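Local coordinates for alpha-pyrone synthesis polyketide synthase-like Pks18 (Mycobacterium tuberculosis, PDB 1TED), which probably extends medium- and long-chain aliphatic acyl-CoA starters with malonyl-CoA to build tri- and tetraketide alpha-pyrones, at residues 119-124 against 198-203; 136-141 against 154-159; 251-256 against 371-376; 300-305 against 385-390. One frame throughout, in Å; residues are numbered along the deposited sequence.

Overall arrangement
Followed from the N terminus, the chain first lays down 119-124 on helix 102-125, which waits for 198-203 to close contact 1. Within that long loop, contact 2 closes a short one of its own, folding helix 154-159 back on strand 136-141; the two touch, since strands 196-204 and 135-142 are neighbours. The C-terminal half is organised differently. Segments 251-256 and 300-305 come first, then 371-376 closes contact 3 and 385-390 closes contact 4, so that these two loops cross. Strand 382-390 lies between the two strands of contact 3. All four contacts reach one mixed sheet, tying together both halves of this thiolase-fold subunit.

Contact 1 of 4, residues 119-124 against 198-203; sequences DVSKRA and LVVCIE
With chi1 at -64°, Ser121 sets its OG beside its own backbone N, on the flank of helix 102-125 that rests on the sheet. Val200 answers with CG1 anti to its backbone N (chi1 180°), which leaves CG2 as the methyl nearest the serine: Ser121 OG and Val200 CG2 are 3.4 Å apart. This is helix-on-sheet packing in the N-terminal half of a thiolase fold, and it illustrates how a small residue lets the two layers draw close, the CA atoms of Ser121 and Val200 being 7.0 Å apart. The buried hydroxyl can sit against hydrocarbon because its polar need is met within its own helix, by a hydrogen bond to Ala117 O one turn back. On the same side of the strand as Val200, Leu198 CD2 lies 4.2 Å from Ser121 OG, and Ile155 of helix 151-159 touches both Ser121 and Val200. Away from the sheet the same helix carries an i to i+4 salt bridge, in which Arg123 grips Asp119 side-on. Arg123 NE lies 3.0 Å from Asp119 OD1, which it meets from above the carboxylate plane, while Arg123 NH2 reaches the syn lone pair of Asp119 OD2 at 2.6 Å.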
loop_
_atom_site.group_PDB
_atom_site.type_symbol
_atom_site.label_atom_id
_atom_site.label_comp_id
_atom_site.label_asym_id
_atom_site.label_seq_id
_atom_site.Cartn_x
_atom_site.Cartn_y
_atom_site.Cartn_z
ATOM N N ASP A 119 20.351 0.048 5.101
ATOM C CA ASP A 119 21.616 -0.181 4.423
ATOM C C ASP A 119 21.497 -0.140 2.894
ATOM O O ASP A 119 22.251 0.570 2.228
ATOM C CB ASP A 119 22.208 -1.517 4.887
ATOM C CG ASP A 119 23.404 -1.960 4.052
ATOM O OD1 ASP A 119 24.183 -1.096 3.592
ATOM O OD2 ASP A 119 23.571 -3.186 3.873
ATOM N N VAL A 120 20.541 -0.878 2.336
ATOM C CA VAL A 120 20.364 -0.920 0.878
ATOM C C VAL A 120 19.981 0.436 0.289
ATOM O O VAL A 120 20.516 0.835 -0.748
ATOM C CB VAL A 120 19.317 -1.983 0.484
ATOM C CG1 VAL A 120 19.089 -1.982 -1.023
ATOM C CG2 VAL A 120 19.798 -3.354 0.941
ATOM N N SER A 121 19.076 1.140 0.966
ATOM C CA SER A 121 18.627 2.469 0.544
ATOM C C SER A 121 19.829 3.393 0.420
ATOM O O SER A 121 19.932 4.172 -0.525
ATOM C CB SER A 121 17.641 3.056 1.567
ATOM O OG SER A 121 16.451 2.285 1.642
ATOM N N LYS A 122 20.735 3.305 1.391
ATOM C CA LYS A 122 21.959 4.119 1.387
ATOM C C LYS A 122 22.833 3.762 0.193
ATOM O O LYS A 122 23.395 4.649 -0.437
ATOM C CB LYS A 122 22.794 3.893 2.661
ATOM C CG LYS A 122 22.287 4.566 3.919
ATOM C CD LYS A 122 23.175 4.170 5.099
ATOM C CE LYS A 122 22.689 4.768 6.417
ATOM N NZ LYS A 122 23.518 4.283 7.566
ATOM N N ARG A 123 22.964 2.468 -0.099
ATOM C CA ARG A 123 23.792 2.035 -1.222
ATOM C C ARG A 123 23.265 2.578 -2.544
ATOM O O ARG A 123 24.053 2.891 -3.441
ATOM C CB ARG A 123 23.862 0.506 -1.322
ATOM C CG ARG A 123 24.306 -0.225 -0.069
ATOM C CD ARG A 123 24.434 -1.729 -0.331
ATOM N NE ARG A 123 24.614 -2.457 0.914
ATOM C CZ ARG A 123 25.137 -3.673 1.012
ATOM N NH1 ARG A 123 25.541 -4.322 -0.073
ATOM N NH2 ARG A 123 25.283 -4.234 2.205
ATOM N N ALA A 124 21.940 2.688 -2.662
ATOM C CA ALA A 124 21.313 3.185 -3.892
ATOM C C ALA A 124 21.533 4.681 -4.099
ATOM O O ALA A 124 21.609 5.157 -5.236
ATOM C CB ALA A 124 19.818 2.876 -3.890
ATOM N N LEU A 198 12.466 7.499 -3.949
ATOM C CA LEU A 198 13.186 6.344 -3.440
ATOM C C LEU A 198 12.192 5.194 -3.314
ATOM O O LEU A 198 11.151 5.332 -2.657
ATOM C CB LEU A 198 13.804 6.652 -2.065
ATOM C CG LEU A 198 14.473 5.479 -1.327
ATOM C CD1 LEU A 198 15.728 5.042 -2.065
ATOM C CD2 LEU A 198 14.843 5.890 0.087
ATOM N N VAL A 199 12.504 4.077 -3.968
ATOM C CA VAL A 199 11.658 2.887 -3.924
ATOM C C VAL A 199 12.386 1.786 -3.162
ATOM O O VAL A 199 13.550 1.489 -3.432
ATOM C CB VAL A 199 11.295 2.392 -5.348
ATOM C CG1 VAL A 199 10.480 1.111 -5.268
ATOM C CG2 VAL A 199 10.482 3.444 -6.050
ATOM N N VAL A 200 11.697 1.181 -2.203
ATOM C CA VAL A 200 12.310 0.147 -1.392
ATOM C C VAL A 200 11.413 -1.077 -1.263
ATOM O O VAL A 200 10.270 -0.985 -0.814
ATOM C CB VAL A 200 12.657 0.704 0.030
ATOM C CG1 VAL A 200 13.295 -0.364 0.884
ATOM C CG2 VAL A 200 13.602 1.890 -0.092
ATOM N N CYS A 201 11.938 -2.221 -1.693
ATOM C CA CYS A 201 11.221 -3.480 -1.600
ATOM C C CYS A 201 12.008 -4.310 -0.590
ATOM O O CYS A 201 13.209 -4.515 -0.743
ATOM C CB CYS A 201 11.171 -4.165 -2.963
ATOM S SG CYS A 201 10.385 -3.174 -4.265
ATOM N N ILE A 202 11.333 -4.761 0.457
ATOM C CA ILE A 202 11.979 -5.534 1.509
ATOM C C ILE A 202 11.129 -6.765 1.777
ATOM O O ILE A 202 9.939 -6.666 2.077
ATOM C CB ILE A 202 12.118 -4.684 2.805
ATOM C CG1 ILE A 202 12.623 -5.546 3.963
ATOM C CG2 ILE A 202 10.785 -4.035 3.144
ATOM C CD1 ILE A 202 14.118 -5.804 3.939
ATOM N N GLU A 203 11.736 -7.935 1.670
ATOM C CA GLU A 203 10.971 -9.143 1.866
ATOM C C GLU A 203 11.683 -10.094 2.815
ATOM O O GLU A 203 12.816 -10.519 2.569
ATOM C CB GLU A 203 10.716 -9.788 0.501
ATOM C CG GLU A 203 9.274 -10.217 0.257
ATOM C CD GLU A 203 8.275 -9.063 0.149
ATOM O OE1 GLU A 203 8.339 -8.291 -0.834
ATOM O OE2 GLU A 203 7.416 -8.938 1.045
#

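Contact 2 of 4, residues 136-141 against 154-159; sequences GLLVLA and AIVKEL
No flat group takes part where Leu138 and Leu140 meet Ile155 and Val156; there are no ring faces or edges to match, and the joint is made of branched aliphatic side chains alone. It is a compact case of how a beta-alpha-beta crossover is sealed, here in the unit of strand 135-142, helix 151-159 and strand 166-171. The closest touch is between Leu138 CD2 and Val156 CG2, 3.7 Å apart, the two side chains meeting at a slant. The same leucine methyl also lies 4.2 Å from Ile155 CB, so that Leu138 CD2 sits against two successive residues of the helix. Ile155 runs out straight (chi2 -178°), which carries its CD1 along the strand to within 4.4 Å of Leu140 CD2, a looser touch. No hydrogen bond crosses the contact. Between the short segments the axes approach to 10.6 Å, and their directions differ by 129°, the helix running back against the strand as a crossover requires. Leu137 and Val139 point to the other face of the sheet, where helix 177-191 covers them. Helix 102-125 flanks helix 151-159 through Tyr110 and Val118, while on the dimer side Val156 packs on Leu256 of the second subunit and Lys157 forms a salt bridge with Glu261 of that subunit.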
loop_
_atom_site.group_PDB
_atom_site.type_symbol
_atom_site.label_atom_id
_atom_site.label_comp_id
_atom_site.label_asym_id
_atom_site.label_seq_id
_atom_site.Cartn_x
_atom_site.Cartn_y
_atom_site.Cartn_z
ATOM N N GLY A 136 11.626 13.632 -2.733
ATOM C CA GLY A 136 10.265 13.901 -2.288
ATOM C C GLY A 136 9.289 12.744 -2.088
ATOM O O GLY A 136 8.167 12.960 -1.619
ATOM N N LEU A 137 9.690 11.526 -2.430
ATOM C CA LEU A 137 8.803 10.371 -2.273
ATOM C C LEU A 137 9.564 9.101 -1.913
ATOM O O LEU A 137 10.642 8.824 -2.436
ATOM C CB LEU A 137 8.004 10.130 -3.568
ATOM C CG LEU A 137 7.051 8.931 -3.669
ATOM C CD1 LEU A 137 5.945 9.038 -2.629
ATOM C CD2 LEU A 137 6.440 8.886 -5.065
ATOM N N LEU A 138 8.979 8.337 -1.009
ATOM C CA LEU A 138 9.552 7.085 -0.559
ATOM C C LEU A 138 8.459 6.035 -0.666
ATOM O O LEU A 138 7.443 6.128 0.030
ATOM C CB LEU A 138 10.002 7.202 0.897
ATOM C CG LEU A 138 10.177 5.888 1.661
ATOM C CD1 LEU A 138 11.189 5.010 0.968
ATOM C CD2 LEU A 138 10.634 6.184 3.068
ATOM N N VAL A 139 8.647 5.054 -1.547
ATOM C CA VAL A 139 7.649 3.994 -1.690
ATOM C C VAL A 139 8.215 2.715 -1.098
ATOM O O VAL A 139 9.304 2.255 -1.464
ATOM C CB VAL A 139 7.258 3.751 -3.168
ATOM C CG1 VAL A 139 6.153 2.700 -3.250
ATOM C CG2 VAL A 139 6.790 5.045 -3.797
ATOM N N LEU A 140 7.468 2.141 -0.171
ATOM C CA LEU A 140 7.906 0.923 0.490
ATOM C C LEU A 140 6.931 -0.213 0.188
ATOM O O LEU A 140 5.732 -0.095 0.439
ATOM C CB LEU A 140 7.990 1.175 1.996
ATOM C CG LEU A 140 8.651 0.160 2.930
ATOM C CD1 LEU A 140 7.768 -1.070 3.071
ATOM C CD2 LEU A 140 10.045 -0.185 2.407
ATOM N N ALA A 141 7.452 -1.308 -0.362
ATOM C CA ALA A 141 6.623 -2.460 -0.676
ATOM C C ALA A 141 7.065 -3.703 0.092
ATOM O O ALA A 141 8.268 -3.942 0.279
ATOM C CB ALA A 141 6.653 -2.737 -2.169
ATOM N N ALA A 154 11.413 4.576 9.606
ATOM C CA ALA A 154 12.801 4.399 10.035
ATOM C C ALA A 154 13.826 4.794 8.966
ATOM O O ALA A 154 14.914 5.256 9.295
ATOM C CB ALA A 154 13.036 2.947 10.480
ATOM N N ILE A 155 13.488 4.602 7.693
ATOM C CA ILE A 155 14.384 4.972 6.601
ATOM C C ILE A 155 14.584 6.498 6.572
ATOM O O ILE A 155 15.711 6.996 6.494
ATOM C CB ILE A 155 13.821 4.503 5.236
ATOM C CG1 ILE A 155 13.821 2.966 5.174
ATOM C CG2 ILE A 155 14.652 5.084 4.105
ATOM C CD1 ILE A 155 13.332 2.366 3.850
ATOM N N VAL A 156 13.481 7.238 6.641
ATOM C CA VAL A 156 13.527 8.698 6.639
ATOM C C VAL A 156 14.355 9.197 7.834
ATOM O O VAL A 156 15.204 10.079 7.695
ATOM C CB VAL A 156 12.086 9.288 6.714
ATOM C CG1 VAL A 156 12.127 10.811 6.935
ATOM C CG2 VAL A 156 11.334 8.952 5.433
ATOM N N LYS A 157 14.094 8.625 9.006
ATOM C CA LYS A 157 14.814 9.013 10.211
ATOM C C LYS A 157 16.282 8.617 10.139
ATOM O O LYS A 157 17.163 9.420 10.450
ATOM C CB LYS A 157 14.169 8.389 11.451
ATOM C CG LYS A 157 12.839 9.034 11.836
ATOM C CD LYS A 157 12.362 8.569 13.202
ATOM C CE LYS A 157 11.144 9.357 13.649
ATOM N NZ LYS A 157 10.853 9.110 15.079
ATOM N N GLU A 158 16.541 7.385 9.715
ATOM C CA GLU A 158 17.899 6.881 9.606
ATOM C C GLU A 158 18.755 7.604 8.559
ATOM O O GLU A 158 19.904 7.956 8.829
ATOM C CB GLU A 158 17.864 5.394 9.271
ATOM C CG GLU A 158 18.878 4.595 10.036
ATOM C CD GLU A 158 18.571 4.591 11.511
ATOM O OE1 GLU A 158 17.478 4.111 11.884
ATOM O OE2 GLU A 158 19.416 5.070 12.296
ATOM N N LEU A 159 18.208 7.811 7.363
ATOM C CA LEU A 159 18.959 8.478 6.296
ATOM C C LEU A 159 18.883 9.983 6.348
ATOM O O LEU A 159 19.498 10.667 5.533
ATOM C CB LEU A 159 18.487 8.025 4.916
ATOM C CG LEU A 159 19.018 6.709 4.357
ATOM C CD1 LEU A 159 18.592 5.542 5.241
ATOM C CD2 LEU A 159 18.472 6.543 2.943
#

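Contact 3 of 4, residues 251-256 against 371-376; sequences SSFSQL and TGVAFA
Phe253 spans from one strand of the sheet to the next but one, touching Val373, the backbone of Ala374, and Phe375. The strands concerned, 247-256 and 370-378, belong to the mixed sheet of the thiolase fold and run in broadly the same direction (32° between the segments, 9.1 Å at closest approach), because each pairs antiparallel with strand 382-390 between them. Taken in order, Ser251 bonds through its backbone to Leu387 of that middle strand. At Phe253, which pairs with Gly385 and packs on Met296 of helix 281-299, chi1 of 61° holds CG between the backbone N and carbonyl carbon and sends the ring across its neighbour. It passes over Gly385, with Phe253 CZ 3.5 Å from Gly385 CA; lacking a side chain, the glycine offers bare backbone beneath the aromatic group. Ser254 turns the other way, and Leu256 bonds to the second subunit. Opposite, Phe375, about 10 Å by side chain from Cys175, the probable nucleophile, contributes its base while its ring leads away. Val373 CG1 lies 4.4 Å from Phe253 CE2, at the ring edge, whereas two atoms stand obliquely to the ring: Ala374 O, 4.0 Å from Phe253 CZ, and Phe375 CB, 4.1 Å from Phe253 CZ.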
loop_
_atom_site.group_PDB
_atom_site.type_symbol
_atom_site.label_atom_id
_atom_site.label_comp_id
_atom_site.label_asym_id
_atom_site.label_seq_id
_atom_site.Cartn_x
_atom_site.Cartn_y
_atom_site.Cartn_z
ATOM N N SER A 251 7.964 2.170 -20.705
ATOM C CA SER A 251 6.528 1.926 -20.632
ATOM C C SER A 251 6.192 0.842 -19.614
ATOM O O SER A 251 6.927 -0.135 -19.477
ATOM C CB SER A 251 6.013 1.517 -22.022
ATOM O OG SER A 251 4.599 1.432 -22.059
ATOM N N SER A 252 5.091 1.013 -18.888
ATOM C CA SER A 252 4.691 0.015 -17.900
ATOM C C SER A 252 3.313 -0.542 -18.263
ATOM O O SER A 252 2.561 0.087 -19.004
ATOM C CB SER A 252 4.696 0.618 -16.491
ATOM O OG SER A 252 3.724 1.633 -16.354
ATOM N N PHE A 253 2.984 -1.722 -17.753
ATOM C CA PHE A 253 1.703 -2.356 -18.077
ATOM C C PHE A 253 1.209 -3.286 -16.972
ATOM O O PHE A 253 1.996 -3.827 -16.199
ATOM C CB PHE A 253 1.840 -3.148 -19.387
ATOM C CG PHE A 253 2.870 -4.259 -19.327
ATOM C CD1 PHE A 253 2.532 -5.521 -18.836
ATOM C CD2 PHE A 253 4.189 -4.030 -19.724
ATOM C CE1 PHE A 253 3.489 -6.534 -18.741
ATOM C CE2 PHE A 253 5.156 -5.036 -19.631
ATOM C CZ PHE A 253 4.806 -6.291 -19.139
ATOM N N SER A 254 -0.104 -3.456 -16.914
ATOM C CA SER A 254 -0.745 -4.317 -15.932
ATOM C C SER A 254 -1.840 -5.078 -16.669
ATOM O O SER A 254 -2.451 -4.552 -17.596
ATOM C CB SER A 254 -1.402 -3.496 -14.819
ATOM O OG SER A 254 -0.571 -2.438 -14.366
ATOM N N GLN A 255 -2.083 -6.315 -16.263
ATOM C CA GLN A 255 -3.127 -7.112 -16.883
ATOM C C GLN A 255 -3.700 -8.122 -15.911
ATOM O O GLN A 255 -3.011 -9.053 -15.490
ATOM C CB GLN A 255 -2.594 -7.854 -18.104
ATOM C CG GLN A 255 -2.887 -7.172 -19.425
ATOM C CD GLN A 255 -4.351 -7.230 -19.803
ATOM O OE1 GLN A 255 -4.980 -8.280 -19.734
ATOM N NE2 GLN A 255 -4.895 -6.101 -20.220
ATOM N N LEU A 256 -4.959 -7.925 -15.543
ATOM C CA LEU A 256 -5.635 -8.853 -14.654
ATOM C C LEU A 256 -6.010 -9.971 -15.619
ATOM O O LEU A 256 -6.574 -9.697 -16.683
ATOM C CB LEU A 256 -6.906 -8.215 -14.087
ATOM C CG LEU A 256 -7.362 -8.505 -12.652
ATOM C CD1 LEU A 256 -8.867 -8.205 -12.548
ATOM C CD2 LEU A 256 -7.086 -9.947 -12.260
ATOM N N THR A 371 17.516 -3.219 -25.085
ATOM C CA THR A 371 16.106 -3.019 -24.772
ATOM C C THR A 371 15.565 -4.255 -24.079
ATOM O O THR A 371 15.727 -5.361 -24.572
ATOM C CB THR A 371 15.286 -2.741 -26.050
ATOM O OG1 THR A 371 15.715 -1.502 -26.619
ATOM C CG2 THR A 371 13.797 -2.654 -25.740
ATOM N N GLY A 372 14.910 -4.072 -22.944
ATOM C CA GLY A 372 14.392 -5.225 -22.245
ATOM C C GLY A 372 12.988 -5.083 -21.705
ATOM O O GLY A 372 12.439 -3.985 -21.611
ATOM N N VAL A 373 12.405 -6.225 -21.370
ATOM C CA VAL A 373 11.075 -6.281 -20.802
ATOM C C VAL A 373 11.189 -7.045 -19.491
ATOM O O VAL A 373 11.837 -8.095 -19.418
ATOM C CB VAL A 373 10.078 -7.054 -21.695
ATOM C CG1 VAL A 373 8.738 -7.162 -20.970
ATOM C CG2 VAL A 373 9.917 -6.362 -23.073
ATOM N N ALA A 374 10.577 -6.501 -18.450
ATOM C CA ALA A 374 10.585 -7.156 -17.159
ATOM C C ALA A 374 9.130 -7.351 -16.763
ATOM O O ALA A 374 8.266 -6.540 -17.115
ATOM C CB ALA A 374 11.300 -6.295 -16.135
ATOM N N PHE A 375 8.845 -8.451 -16.080
ATOM C CA PHE A 375 7.494 -8.693 -15.613
ATOM C C PHE A 375 7.486 -9.700 -14.489
ATOM O O PHE A 375 8.403 -10.501 -14.357
ATOM C CB PHE A 375 6.553 -9.135 -16.750
ATOM C CG PHE A 375 6.975 -10.394 -17.459
ATOM C CD1 PHE A 375 6.801 -11.634 -16.871
ATOM C CD2 PHE A 375 7.524 -10.331 -18.733
ATOM C CE1 PHE A 375 7.167 -12.793 -17.542
ATOM C CE2 PHE A 375 7.893 -11.485 -19.406
ATOM C CZ PHE A 375 7.713 -12.717 -18.810
ATOM N N ALA A 376 6.447 -9.617 -13.667
ATOM C CA ALA A 376 6.268 -10.505 -12.534
ATOM C C ALA A 376 4.772 -10.731 -12.389
ATOM O O ALA A 376 3.972 -10.133 -13.124
ATOM C CB ALA A 376 6.841 -9.876 -11.280
#

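Contact 4 of 4, residues 300-305 against 385-390; sequences NGLQIS and GMLFDI
One methyl does most of the work in this contact: Leu387 CD2 touches both Asn300 and Leu302, which approach it from two directions about at right angles, in the turn that follows helix 281-299. The tight part is at Asn300, whose side chain comes from the direction opposite to that of Leu387 and brings Asn300 CG to 3.6 Å from Leu387 CD2. This is a van der Waals touch of a methyl on the amide carbon; no hydrogen bond crosses the contact. Leu302 slants across the leucine more loosely, its CD1 4.0 Å from Leu387 CD2. Leu387 reaches them both with CG anti to its backbone N (chi1 170°). The turn itself is a Schellman motif that ends the helix, with Leu302 N bonded to Leu297 O and Gly301 N to Trp298 O; Gly301, at positive phi, is its C-prime residue. It shows how a helix terminus can place a hydrophobic residue just past the cap back against the sheet. By contrast, Gly301, Gln303 and Ser305 form the solvent side, and none of them touches 385-390. Around Leu387, Met296 and Leu297 of helix 281-299 press on the leucine, which stands on strand 382-390 between Arg250 of strand 247-256 and Thr371 and Val373 of strand 370-378.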
loop_
_atom_site.group_PDB
_atom_site.type_symbol
_atom_site.label_atom_id
_atom_site.label_comp_id
_atom_site.label_asym_id
_atom_site.label_seq_id
_atom_site.Cartn_x
_atom_site.Cartn_y
_atom_site.Cartn_z
ATOM N N ASN A 300 4.717 -0.029 -28.619
ATOM C CA ASN A 300 6.003 0.638 -28.728
ATOM C C ASN A 300 6.764 0.248 -29.985
ATOM O O ASN A 300 7.988 0.333 -30.020
ATOM C CB ASN A 300 6.855 0.345 -27.495
ATOM C CG ASN A 300 6.151 0.711 -26.210
ATOM O OD1 ASN A 300 5.233 0.022 -25.775
ATOM N ND2 ASN A 300 6.565 1.809 -25.605
ATOM N N GLY A 301 6.030 -0.185 -31.011
ATOM C CA GLY A 301 6.636 -0.550 -32.282
ATOM C C GLY A 301 7.628 -1.693 -32.243
ATOM O O GLY A 301 8.592 -1.713 -33.015
ATOM N N LEU A 302 7.373 -2.662 -31.369
ATOM C CA LEU A 302 8.265 -3.799 -31.216
ATOM C C LEU A 302 7.532 -5.133 -31.179
ATOM O O LEU A 302 6.315 -5.191 -30.977
ATOM C CB LEU A 302 9.071 -3.639 -29.927
ATOM C CG LEU A 302 9.951 -2.394 -29.810
ATOM C CD1 LEU A 302 10.283 -2.122 -28.338
ATOM C CD2 LEU A 302 11.214 -2.594 -30.631
ATOM N N GLN A 303 8.301 -6.198 -31.383
ATOM C CA GLN A 303 7.809 -7.574 -31.354
ATOM C C GLN A 303 8.703 -8.242 -30.325
ATOM O O GLN A 303 9.706 -7.667 -29.915
ATOM C CB GLN A 303 8.051 -8.301 -32.671
ATOM C CG GLN A 303 7.681 -7.590 -33.942
ATOM C CD GLN A 303 8.281 -8.314 -35.132
ATOM O OE1 GLN A 303 8.254 -9.543 -35.188
ATOM N NE2 GLN A 303 8.831 -7.563 -36.080
ATOM N N ILE A 304 8.365 -9.470 -29.953
ATOM C CA ILE A 304 9.147 -10.220 -28.979
ATOM C C ILE A 304 10.591 -10.497 -29.431
ATOM O O ILE A 304 11.511 -10.496 -28.614
ATOM C CB ILE A 304 8.431 -11.552 -28.630
ATOM C CG1 ILE A 304 7.077 -11.246 -27.977
ATOM C CG2 ILE A 304 9.282 -12.382 -27.691
ATOM C CD1 ILE A 304 6.268 -12.484 -27.588
ATOM N N SER A 305 10.792 -10.709 -30.730
ATOM C CA SER A 305 12.124 -10.992 -31.278
ATOM C C SER A 305 13.105 -9.817 -31.240
ATOM O O SER A 305 14.307 -10.007 -31.420
ATOM C CB SER A 305 11.999 -11.482 -32.725
ATOM O OG SER A 305 11.420 -10.485 -33.552
ATOM N N GLY A 385 4.590 -5.426 -15.326
ATOM C CA GLY A 385 5.878 -5.311 -15.983
ATOM C C GLY A 385 6.196 -3.959 -16.591
ATOM O O GLY A 385 5.465 -2.979 -16.393
ATOM N N MET A 386 7.296 -3.911 -17.341
ATOM C CA MET A 386 7.736 -2.679 -17.979
ATOM C C MET A 386 8.665 -2.941 -19.153
ATOM O O MET A 386 9.311 -3.987 -19.220
ATOM C CB MET A 386 8.484 -1.804 -16.958
ATOM C CG MET A 386 9.916 -2.275 -16.655
ATOM S SD MET A 386 10.933 -1.092 -15.701
ATOM C CE MET A 386 12.098 -2.151 -14.917
ATOM N N LEU A 387 8.710 -1.993 -20.085
ATOM C CA LEU A 387 9.619 -2.048 -21.225
ATOM C C LEU A 387 10.727 -1.099 -20.770
ATOM O O LEU A 387 10.430 -0.042 -20.216
ATOM C CB LEU A 387 8.969 -1.497 -22.506
ATOM C CG LEU A 387 9.933 -1.300 -23.698
ATOM C CD1 LEU A 387 10.462 -2.649 -24.176
ATOM C CD2 LEU A 387 9.223 -0.601 -24.848
ATOM N N PHE A 388 11.989 -1.458 -20.982
ATOM C CA PHE A 388 13.067 -0.587 -20.540
ATOM C C PHE A 388 14.310 -0.611 -21.416
ATOM O O PHE A 388 14.496 -1.513 -22.233
ATOM C CB PHE A 388 13.443 -0.935 -19.091
ATOM C CG PHE A 388 14.059 -2.298 -18.929
ATOM C CD1 PHE A 388 15.423 -2.493 -19.145
ATOM C CD2 PHE A 388 13.275 -3.394 -18.575
ATOM C CE1 PHE A 388 15.998 -3.766 -19.009
ATOM C CE2 PHE A 388 13.840 -4.667 -18.437
ATOM C CZ PHE A 388 15.203 -4.852 -18.654
ATOM N N ASP A 389 15.152 0.400 -21.233
ATOM C CA ASP A 389 16.410 0.546 -21.960
ATOM C C ASP A 389 17.590 0.695 -20.987
ATOM O O ASP A 389 17.524 1.482 -20.043
ATOM C CB ASP A 389 16.369 1.791 -22.857
ATOM C CG ASP A 389 15.835 1.503 -24.248
ATOM O OD1 ASP A 389 15.405 0.359 -24.515
ATOM O OD2 ASP A 389 15.846 2.434 -25.080
ATOM N N ILE A 390 18.652 -0.075 -21.201
ATOM C CA ILE A 390 19.850 0.039 -20.376
ATOM C C ILE A 390 20.921 0.664 -21.274
ATOM O O ILE A 390 21.278 0.114 -22.324
ATOM C CB ILE A 390 20.376 -1.330 -19.873
ATOM C CG1 ILE A 390 19.353 -2.001 -18.950
ATOM C CG2 ILE A 390 21.682 -1.124 -19.093
ATOM C CD1 ILE A 390 19.778 -3.395 -18.498
#